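Local coordinates for autophagy-related protein 9 (Schizosaccharomyces pombe, PDB 7D0I) that scrambles phospholipids between membrane leaflets as a homotrimer with a central pore, supplying membrane for the growing autophagosome, at residues A[376-388]-A[410-422]. The protein carries 1 engineered substitution. Residues are numbered along the deposited sequence; the frame is centred on the assembly and turned at random.
With LMN (Lauryl Maltose Neopentyl Glycol), chain G.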
loop_
_atom_site.group_PDB
_atom_site.type_symbol
_atom_site.label_atom_id
_atom_site.label_comp_id
_atom_site.label_asym_id
_atom_site.label_seq_id
_atom_site.Cartn_x
_atom_site.Cartn_y
_atom_site.Cartn_z
ATOM N N GLU A 376 -39.842 -9.852 23.782
ATOM C CA GLU A 376 -39.277 -8.513 23.722
ATOM C C GLU A 376 -40.354 -7.441 23.771
ATOM O O GLU A 376 -40.090 -6.342 24.263
ATOM C CB GLU A 376 -38.397 -8.365 22.484
ATOM C CG GLU A 376 -39.125 -8.122 21.205
ATOM C CD GLU A 376 -38.213 -8.229 20.007
ATOM O OE1 GLU A 376 -37.282 -9.058 20.040
ATOM O OE2 GLU A 376 -38.428 -7.488 19.028
ATOM N N TRP A 377 -41.575 -7.741 23.327
ATOM C CA TRP A 377 -42.675 -6.815 23.578
ATOM C C TRP A 377 -42.916 -6.651 25.068
ATOM O O TRP A 377 -43.100 -5.531 25.557
ATOM C CB TRP A 377 -43.953 -7.299 22.901
ATOM C CG TRP A 377 -43.912 -7.308 21.420
ATOM C CD1 TRP A 377 -42.929 -6.812 20.621
ATOM C CD2 TRP A 377 -44.905 -7.849 20.546
ATOM N NE1 TRP A 377 -43.247 -7.012 19.301
ATOM C CE2 TRP A 377 -44.459 -7.646 19.230
ATOM C CE3 TRP A 377 -46.132 -8.486 20.749
ATOM C CZ2 TRP A 377 -45.193 -8.054 18.128
ATOM C CZ3 TRP A 377 -46.856 -8.892 19.656
ATOM C CH2 TRP A 377 -46.388 -8.675 18.361
ATOM N N ASN A 378 -42.919 -7.754 25.810
ATOM C CA ASN A 378 -43.136 -7.677 27.246
ATOM C C ASN A 378 -41.984 -6.977 27.943
ATOM O O ASN A 378 -42.197 -6.232 28.900
ATOM C CB ASN A 378 -43.338 -9.071 27.824
ATOM C CG ASN A 378 -44.706 -9.618 27.530
ATOM O OD1 ASN A 378 -45.693 -8.892 27.574
ATOM N ND2 ASN A 378 -44.777 -10.901 27.220
ATOM N N ILE A 379 -40.755 -7.206 27.489
ATOM C CA ILE A 379 -39.624 -6.496 28.076
ATOM C C ILE A 379 -39.744 -5.001 27.819
ATOM O O ILE A 379 -39.479 -4.185 28.704
ATOM C CB ILE A 379 -38.298 -7.053 27.541
ATOM C CG1 ILE A 379 -38.053 -8.449 28.097
ATOM C CG2 ILE A 379 -37.164 -6.151 27.918
ATOM C CD1 ILE A 379 -36.791 -9.067 27.603
ATOM N N ASN A 380 -40.160 -4.614 26.615
ATOM C CA ASN A 380 -40.271 -3.194 26.313
ATOM C C ASN A 380 -41.436 -2.549 27.037
ATOM O O ASN A 380 -41.415 -1.339 27.270
ATOM C CB ASN A 380 -40.411 -2.978 24.813
ATOM C CG ASN A 380 -39.113 -3.185 24.076
ATOM O OD1 ASN A 380 -38.415 -2.229 23.757
ATOM N ND2 ASN A 380 -38.778 -4.435 23.805
ATOM N N TRP A 381 -42.465 -3.312 27.382
ATOM C CA TRP A 381 -43.556 -2.693 28.121
ATOM C C TRP A 381 -43.298 -2.653 29.620
ATOM O O TRP A 381 -43.577 -1.640 30.266
ATOM C CB TRP A 381 -44.879 -3.410 27.861
ATOM C CG TRP A 381 -46.018 -2.727 28.550
ATOM C CD1 TRP A 381 -46.784 -1.716 28.054
ATOM C CD2 TRP A 381 -46.507 -2.985 29.874
ATOM N NE1 TRP A 381 -47.724 -1.335 28.978
ATOM C CE2 TRP A 381 -47.572 -2.099 30.106
ATOM C CE3 TRP A 381 -46.147 -3.880 30.884
ATOM C CZ2 TRP A 381 -48.283 -2.082 31.304
ATOM C CZ3 TRP A 381 -46.854 -3.863 32.070
ATOM C CH2 TRP A 381 -47.906 -2.971 32.271
ATOM N N CYS A 382 -42.783 -3.737 30.196
ATOM C CA CYS A 382 -42.545 -3.765 31.631
ATOM C C CYS A 382 -41.418 -2.824 32.022
ATOM O O CYS A 382 -41.571 -2.002 32.930
ATOM C CB CYS A 382 -42.220 -5.186 32.080
ATOM S SG CYS A 382 -43.483 -6.384 31.722
ATOM N N ILE A 383 -40.280 -2.928 31.347
ATOM C CA ILE A 383 -39.078 -2.214 31.747
ATOM C C ILE A 383 -39.025 -0.838 31.105
ATOM O O ILE A 383 -39.039 0.180 31.801
ATOM C CB ILE A 383 -37.823 -3.018 31.388
ATOM C CG1 ILE A 383 -37.849 -4.371 32.079
ATOM C CG2 ILE A 383 -36.595 -2.263 31.783
ATOM C CD1 ILE A 383 -36.664 -5.222 31.755
ATOM N N PHE A 384 -38.974 -0.787 29.778
ATOM C CA PHE A 384 -38.654 0.471 29.119
ATOM C C PHE A 384 -39.788 1.485 29.171
ATOM O O PHE A 384 -39.541 2.669 28.931
ATOM C CB PHE A 384 -38.234 0.211 27.679
ATOM C CG PHE A 384 -36.932 -0.508 27.562
ATOM C CD1 PHE A 384 -35.759 0.115 27.898
ATOM C CD2 PHE A 384 -36.881 -1.806 27.127
ATOM C CE1 PHE A 384 -34.566 -0.540 27.803
ATOM C CE2 PHE A 384 -35.687 -2.461 27.030
ATOM C CZ PHE A 384 -34.530 -1.827 27.366
ATOM N N ASN A 385 -41.016 1.068 29.466
ATOM C CA ASN A 385 -42.059 2.043 29.760
ATOM C C ASN A 385 -41.972 2.555 31.184
ATOM O O ASN A 385 -42.482 3.641 31.474
ATOM C CB ASN A 385 -43.446 1.448 29.544
ATOM C CG ASN A 385 -43.859 1.449 28.104
ATOM O OD1 ASN A 385 -43.449 2.311 27.332
ATOM N ND2 ASN A 385 -44.673 0.483 27.724
ATOM N N PHE A 386 -41.349 1.793 32.071
ATOM C CA PHE A 386 -41.224 2.155 33.474
ATOM C C PHE A 386 -39.944 2.908 33.756
ATOM O O PHE A 386 -39.901 3.722 34.679
ATOM C CB PHE A 386 -41.281 0.885 34.321
ATOM C CG PHE A 386 -40.999 1.099 35.772
ATOM C CD1 PHE A 386 -41.849 1.853 36.550
ATOM C CD2 PHE A 386 -39.907 0.508 36.363
ATOM C CE1 PHE A 386 -41.599 2.032 37.883
ATOM C CE2 PHE A 386 -39.655 0.683 37.693
ATOM C CZ PHE A 386 -40.502 1.445 38.454
ATOM N N VAL A 387 -38.909 2.662 32.966
ATOM C CA VAL A 387 -37.605 3.246 33.220
ATOM C C VAL A 387 -37.420 4.574 32.497
ATOM O O VAL A 387 -36.692 5.443 32.979
ATOM C CB VAL A 387 -36.527 2.229 32.820
ATOM C CG1 VAL A 387 -35.170 2.840 32.853
ATOM C CG2 VAL A 387 -36.577 1.033 33.743
ATOM N N PHE A 388 -38.086 4.770 31.367
ATOM C CA PHE A 388 -37.869 5.936 30.527
ATOM C C PHE A 388 -39.071 6.867 30.562
ATOM O O PHE A 388 -40.216 6.429 30.689
ATOM C CB PHE A 388 -37.575 5.518 29.086
ATOM C CG PHE A 388 -36.214 4.925 28.901
ATOM C CD1 PHE A 388 -35.955 3.624 29.267
ATOM C CD2 PHE A 388 -35.193 5.674 28.365
ATOM C CE1 PHE A 388 -34.712 3.088 29.101
ATOM C CE2 PHE A 388 -33.948 5.135 28.198
ATOM C CZ PHE A 388 -33.710 3.841 28.566
ATOM N N GLU A 410 -41.380 -1.945 42.562
ATOM C CA GLU A 410 -42.411 -1.537 41.625
ATOM C C GLU A 410 -42.189 -2.130 40.245
ATOM O O GLU A 410 -43.032 -1.936 39.367
ATOM C CB GLU A 410 -42.467 -0.013 41.521
ATOM C CG GLU A 410 -42.812 0.683 42.822
ATOM C CD GLU A 410 -42.923 2.184 42.670
ATOM O OE1 GLU A 410 -42.639 2.698 41.569
ATOM O OE2 GLU A 410 -43.300 2.851 43.655
ATOM N N LEU A 411 -41.078 -2.831 40.035
ATOM C CA LEU A 411 -40.822 -3.506 38.775
ATOM C C LEU A 411 -41.293 -4.948 38.788
ATOM O O LEU A 411 -41.654 -5.480 37.735
ATOM C CB LEU A 411 -39.332 -3.450 38.437
ATOM C CG LEU A 411 -38.908 -3.927 37.050
ATOM C CD1 LEU A 411 -39.738 -3.252 35.999
ATOM C CD2 LEU A 411 -37.444 -3.641 36.816
ATOM N N ARG A 412 -41.306 -5.601 39.949
ATOM C CA ARG A 412 -41.909 -6.924 40.026
ATOM C C ARG A 412 -43.422 -6.840 39.908
ATOM O O ARG A 412 -44.054 -7.721 39.317
ATOM C CB ARG A 412 -41.508 -7.613 41.326
ATOM C CG ARG A 412 -40.020 -7.613 41.574
ATOM C CD ARG A 412 -39.633 -8.544 42.705
ATOM N NE ARG A 412 -38.207 -8.454 42.997
ATOM C CZ ARG A 412 -37.538 -9.314 43.757
ATOM N NH1 ARG A 412 -38.165 -10.345 44.305
ATOM N NH2 ARG A 412 -36.239 -9.147 43.964
ATOM N N ARG A 413 -44.019 -5.782 40.448
ATOM C CA ARG A 413 -45.451 -5.582 40.302
ATOM C C ARG A 413 -45.846 -5.162 38.894
ATOM O O ARG A 413 -47.031 -4.913 38.654
ATOM C CB ARG A 413 -45.942 -4.548 41.313
ATOM C CG ARG A 413 -45.557 -4.865 42.745
ATOM C CD ARG A 413 -46.324 -4.013 43.750
ATOM N NE ARG A 413 -46.234 -2.583 43.469
ATOM C CZ ARG A 413 -47.227 -1.857 42.963
ATOM N NH1 ARG A 413 -48.390 -2.428 42.683
ATOM N NH2 ARG A 413 -47.060 -0.561 42.742
ATOM N N ARG A 414 -44.890 -5.056 37.973
ATOM C CA ARG A 414 -45.165 -4.939 36.549
ATOM C C ARG A 414 -44.977 -6.257 35.821
ATOM O O ARG A 414 -45.777 -6.601 34.948
ATOM C CB ARG A 414 -44.260 -3.888 35.911
ATOM C CG ARG A 414 -44.416 -2.514 36.491
ATOM C CD ARG A 414 -43.486 -1.542 35.816
ATOM N NE ARG A 414 -43.826 -1.340 34.416
ATOM C CZ ARG A 414 -44.697 -0.437 33.990
ATOM N NH1 ARG A 414 -44.954 -0.313 32.700
ATOM N NH2 ARG A 414 -45.316 0.342 34.860
ATOM N N PHE A 415 -43.919 -6.994 36.161
ATOM C CA PHE A 415 -43.741 -8.330 35.612
ATOM C C PHE A 415 -44.934 -9.215 35.932
ATOM O O PHE A 415 -45.365 -10.011 35.092
ATOM C CB PHE A 415 -42.458 -8.953 36.154
ATOM C CG PHE A 415 -41.205 -8.377 35.568
ATOM C CD1 PHE A 415 -41.192 -7.873 34.285
ATOM C CD2 PHE A 415 -40.037 -8.345 36.299
ATOM C CE1 PHE A 415 -40.038 -7.353 33.748
ATOM C CE2 PHE A 415 -38.887 -7.823 35.766
ATOM C CZ PHE A 415 -38.886 -7.328 34.493
ATOM N N ILE A 416 -45.503 -9.072 37.127
ATOM C CA ILE A 416 -46.632 -9.916 37.506
ATOM C C ILE A 416 -47.871 -9.563 36.690
ATOM O O ILE A 416 -48.590 -10.450 36.215
ATOM C CB ILE A 416 -46.892 -9.806 39.015
ATOM C CG1 ILE A 416 -45.721 -10.404 39.793
ATOM C CG2 ILE A 416 -48.182 -10.497 39.381
ATOM C CD1 ILE A 416 -45.407 -11.823 39.421
ATOM N N VAL A 417 -48.140 -8.270 36.512
ATOM C CA VAL A 417 -49.303 -7.860 35.731
ATOM C C VAL A 417 -49.154 -8.294 34.278
ATOM O O VAL A 417 -50.118 -8.743 33.645
ATOM C CB VAL A 417 -49.512 -6.341 35.845
ATOM C CG1 VAL A 417 -50.663 -5.901 34.969
ATOM C CG2 VAL A 417 -49.764 -5.957 37.282
ATOM N N ALA A 418 -47.949 -8.163 33.723
ATOM C CA ALA A 418 -47.738 -8.592 32.349
ATOM C C ALA A 418 -47.871 -10.100 32.217
ATOM O O ALA A 418 -48.389 -10.593 31.212
ATOM C CB ALA A 418 -46.372 -8.138 31.852
ATOM N N GLY A 419 -47.416 -10.851 33.217
ATOM C CA GLY A 419 -47.627 -12.286 33.194
ATOM C C GLY A 419 -49.096 -12.650 33.239
ATOM O O GLY A 419 -49.533 -13.585 32.566
ATOM N N PHE A 420 -49.881 -11.918 34.030
ATOM C CA PHE A 420 -51.314 -12.184 34.072
ATOM C C PHE A 420 -51.976 -11.886 32.734
ATOM O O PHE A 420 -52.812 -12.663 32.267
ATOM C CB PHE A 420 -51.979 -11.377 35.185
ATOM C CG PHE A 420 -51.889 -12.024 36.534
ATOM C CD1 PHE A 420 -51.661 -13.384 36.651
ATOM C CD2 PHE A 420 -52.033 -11.277 37.687
ATOM C CE1 PHE A 420 -51.578 -13.981 37.887
ATOM C CE2 PHE A 420 -51.951 -11.871 38.926
ATOM C CZ PHE A 420 -51.722 -13.226 39.025
ATOM N N LEU A 421 -51.618 -10.767 32.104
ATOM C CA LEU A 421 -52.201 -10.457 30.801
ATOM C C LEU A 421 -51.749 -11.440 29.729
ATOM O O LEU A 421 -52.509 -11.745 28.801
ATOM C CB LEU A 421 -51.851 -9.032 30.384
ATOM C CG LEU A 421 -52.486 -7.927 31.221
ATOM C CD1 LEU A 421 -52.224 -6.580 30.587
ATOM C CD2 LEU A 421 -53.968 -8.170 31.374
ATOM N N ASN A 422 -50.525 -11.953 29.835
ATOM C CA ASN A 422 -50.065 -12.919 28.849
ATOM C C ASN A 422 -50.713 -14.277 29.056
ATOM O O ASN A 422 -51.013 -14.965 28.081
ATOM C CB ASN A 422 -48.545 -13.030 28.887
ATOM C CG ASN A 422 -47.874 -11.996 28.024
ATOM O OD1 ASN A 422 -47.560 -12.253 26.866
ATOM N ND2 ASN A 422 -47.657 -10.818 28.578
HETATM C C1 LMN G . -43.746 -3.669 17.224
HETATM O O1 LMN G . -44.993 -3.674 17.632
HETATM C C2 LMN G . -43.626 -3.121 15.788
HETATM O O2 LMN G . -44.217 -1.827 15.738
HETATM C C3 LMN G . -42.188 -3.019 15.398
HETATM O O3 LMN G . -42.121 -2.522 14.018
HETATM C C4 LMN G . -41.464 -4.300 15.490
HETATM O O4 LMN G . -40.000 -4.011 15.405
HETATM C C5 LMN G . -41.715 -5.049 16.759
HETATM O O5 LMN G . -43.146 -5.094 17.159
HETATM C C6 LMN G . -41.202 -6.484 16.620
HETATM O O6 LMN G . -41.331 -6.906 15.282
HETATM C CAA LMN G . -54.651 -10.765 21.028
HETATM C CAB LMN G . -50.844 -9.789 24.762
HETATM O OAI LMN G . -36.578 -7.903 12.866
HETATM O OAJ LMN G . -36.201 -5.292 16.932
HETATM O OAL LMN G . -40.587 1.456 21.463
HETATM O OAN LMN G . -40.103 -3.660 21.293
HETATM O OAP LMN G . -42.301 -2.817 22.147
HETATM O OAQ LMN G . -37.044 -5.295 10.987
HETATM O OAR LMN G . -34.903 -2.817 16.992
HETATM O OAS LMN G . -38.459 -2.907 11.058
HETATM O OAT LMN G . -36.753 -1.092 15.414
HETATM O OAU LMN G . -38.530 -2.248 14.205
HETATM O OAV LMN G . -37.961 -0.112 18.473
HETATM C CAW LMN G . -54.149 -9.579 20.170
HETATM C CAX LMN G . -49.469 -9.640 24.083
HETATM C CAY LMN G . -52.617 -9.704 19.989
HETATM C CAZ LMN G . -48.497 -8.980 25.090
HETATM C CBA LMN G . -51.935 -8.362 20.364
HETATM C CBB LMN G . -48.080 -7.571 24.585
HETATM C CBC LMN G . -50.448 -8.641 20.731
HETATM C CBD LMN G . -47.713 -6.707 25.821
HETATM C CBE LMN G . -49.789 -7.335 21.267
HETATM C CBF LMN G . -47.779 -5.199 25.450
HETATM C CBG LMN G . -50.175 -6.137 20.347
HETATM C CBH LMN G . -47.188 -4.998 24.027
HETATM C CBI LMN G . -49.294 -4.902 20.729
HETATM C CBJ LMN G . -47.383 -3.506 23.612
HETATM C CBK LMN G . -47.971 -4.930 19.888
HETATM C CBL LMN G . -46.291 -3.129 22.549
HETATM C CBM LMN G . -37.817 -7.277 13.094
HETATM C CBN LMN G . -36.953 -4.925 18.069
HETATM C CBP LMN G . -40.023 0.204 21.138
HETATM C CBQ LMN G . -47.449 -3.460 19.708
HETATM C CBR LMN G . -45.611 -3.994 21.418
HETATM C CBS LMN G . -45.171 -4.340 18.892
HETATM C CBT LMN G . -45.376 -1.898 19.851
HETATM O OBV LMN G . -44.284 -1.636 20.753
HETATM O OBX LMN G . -42.278 -0.498 20.581
HETATM O OBY LMN G . -38.331 -5.358 14.501
HETATM O OBZ LMN G . -38.078 -2.947 18.901
HETATM O OCB LMN G . -40.144 -1.917 18.289
HETATM C CCC LMN G . -37.593 -5.806 13.295
HETATM C CCD LMN G . -36.796 -3.453 18.349
HETATM C CCF LMN G . -40.872 -0.480 20.098
HETATM C CCH LMN G . -40.918 -3.068 20.222
HETATM C CCJ LMN G . -43.013 -1.688 20.176
HETATM C CCL LMN G . -42.316 -2.919 20.716
HETATM C CCM LMN G . -45.894 -3.411 19.972
HETATM C CCN LMN G . -38.009 -5.054 12.029
HETATM C CCO LMN G . -36.341 -2.779 17.045
HETATM C CCQ LMN G . -40.239 -1.843 19.752
HETATM C CCR LMN G . -39.476 -4.467 14.210
HETATM C CCS LMN G . -38.871 -2.266 17.859
HETATM C CCT LMN G . -38.091 -3.597 12.295
HETATM C CCU LMN G . -36.768 -1.365 16.855
HETATM C CCV LMN G . -39.084 -3.261 13.348
HETATM C CCW LMN G . -38.118 -1.030 17.375
#
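Arg414 reaches from helix 412-425 to helix 373-382, and its guanidinium slides between Trp381 and Phe386. One face lies on the six-membered ring of Trp381, a cation-pi stack with planes 27° apart; CB of Phe386 covers the other. A bend at chi3 (66°) turns the group so that NE donates to Cys382 O (2.8 Å), on a lone pair, and NH1 to Trp381 O (3.1 Å). Cys382 SG meets Ala418 CB and the edge of the Phe415 ring. Asn378 and Asn422 come from opposite directions, amide planes 74° apart, and trade two bonds, each N-H reaching the other oxygen from outside its carbonyl plane: Asn422 ND2 to Asn378 OD1 (2.9 Å) and Asn378 ND2 to Asn422 OD1 (3.1 Å). Asn422 ND2 also donates to Ala418 O (2.7 Å), which fixes its amide's rotation for the pair. Both asparagines border the bound detergent, as does Trp377, whose face carries LMN CBS and whose NE1 bonds weakly to LMN O5 (2.9 Å). A serine at Trp377 would probably strip the detergent of that flat support, leaving its O5 without this donor. Arginine thus serves two successive carbonyls, which would probably offset part of its positive charge, and the amides pair beside the detergent chains.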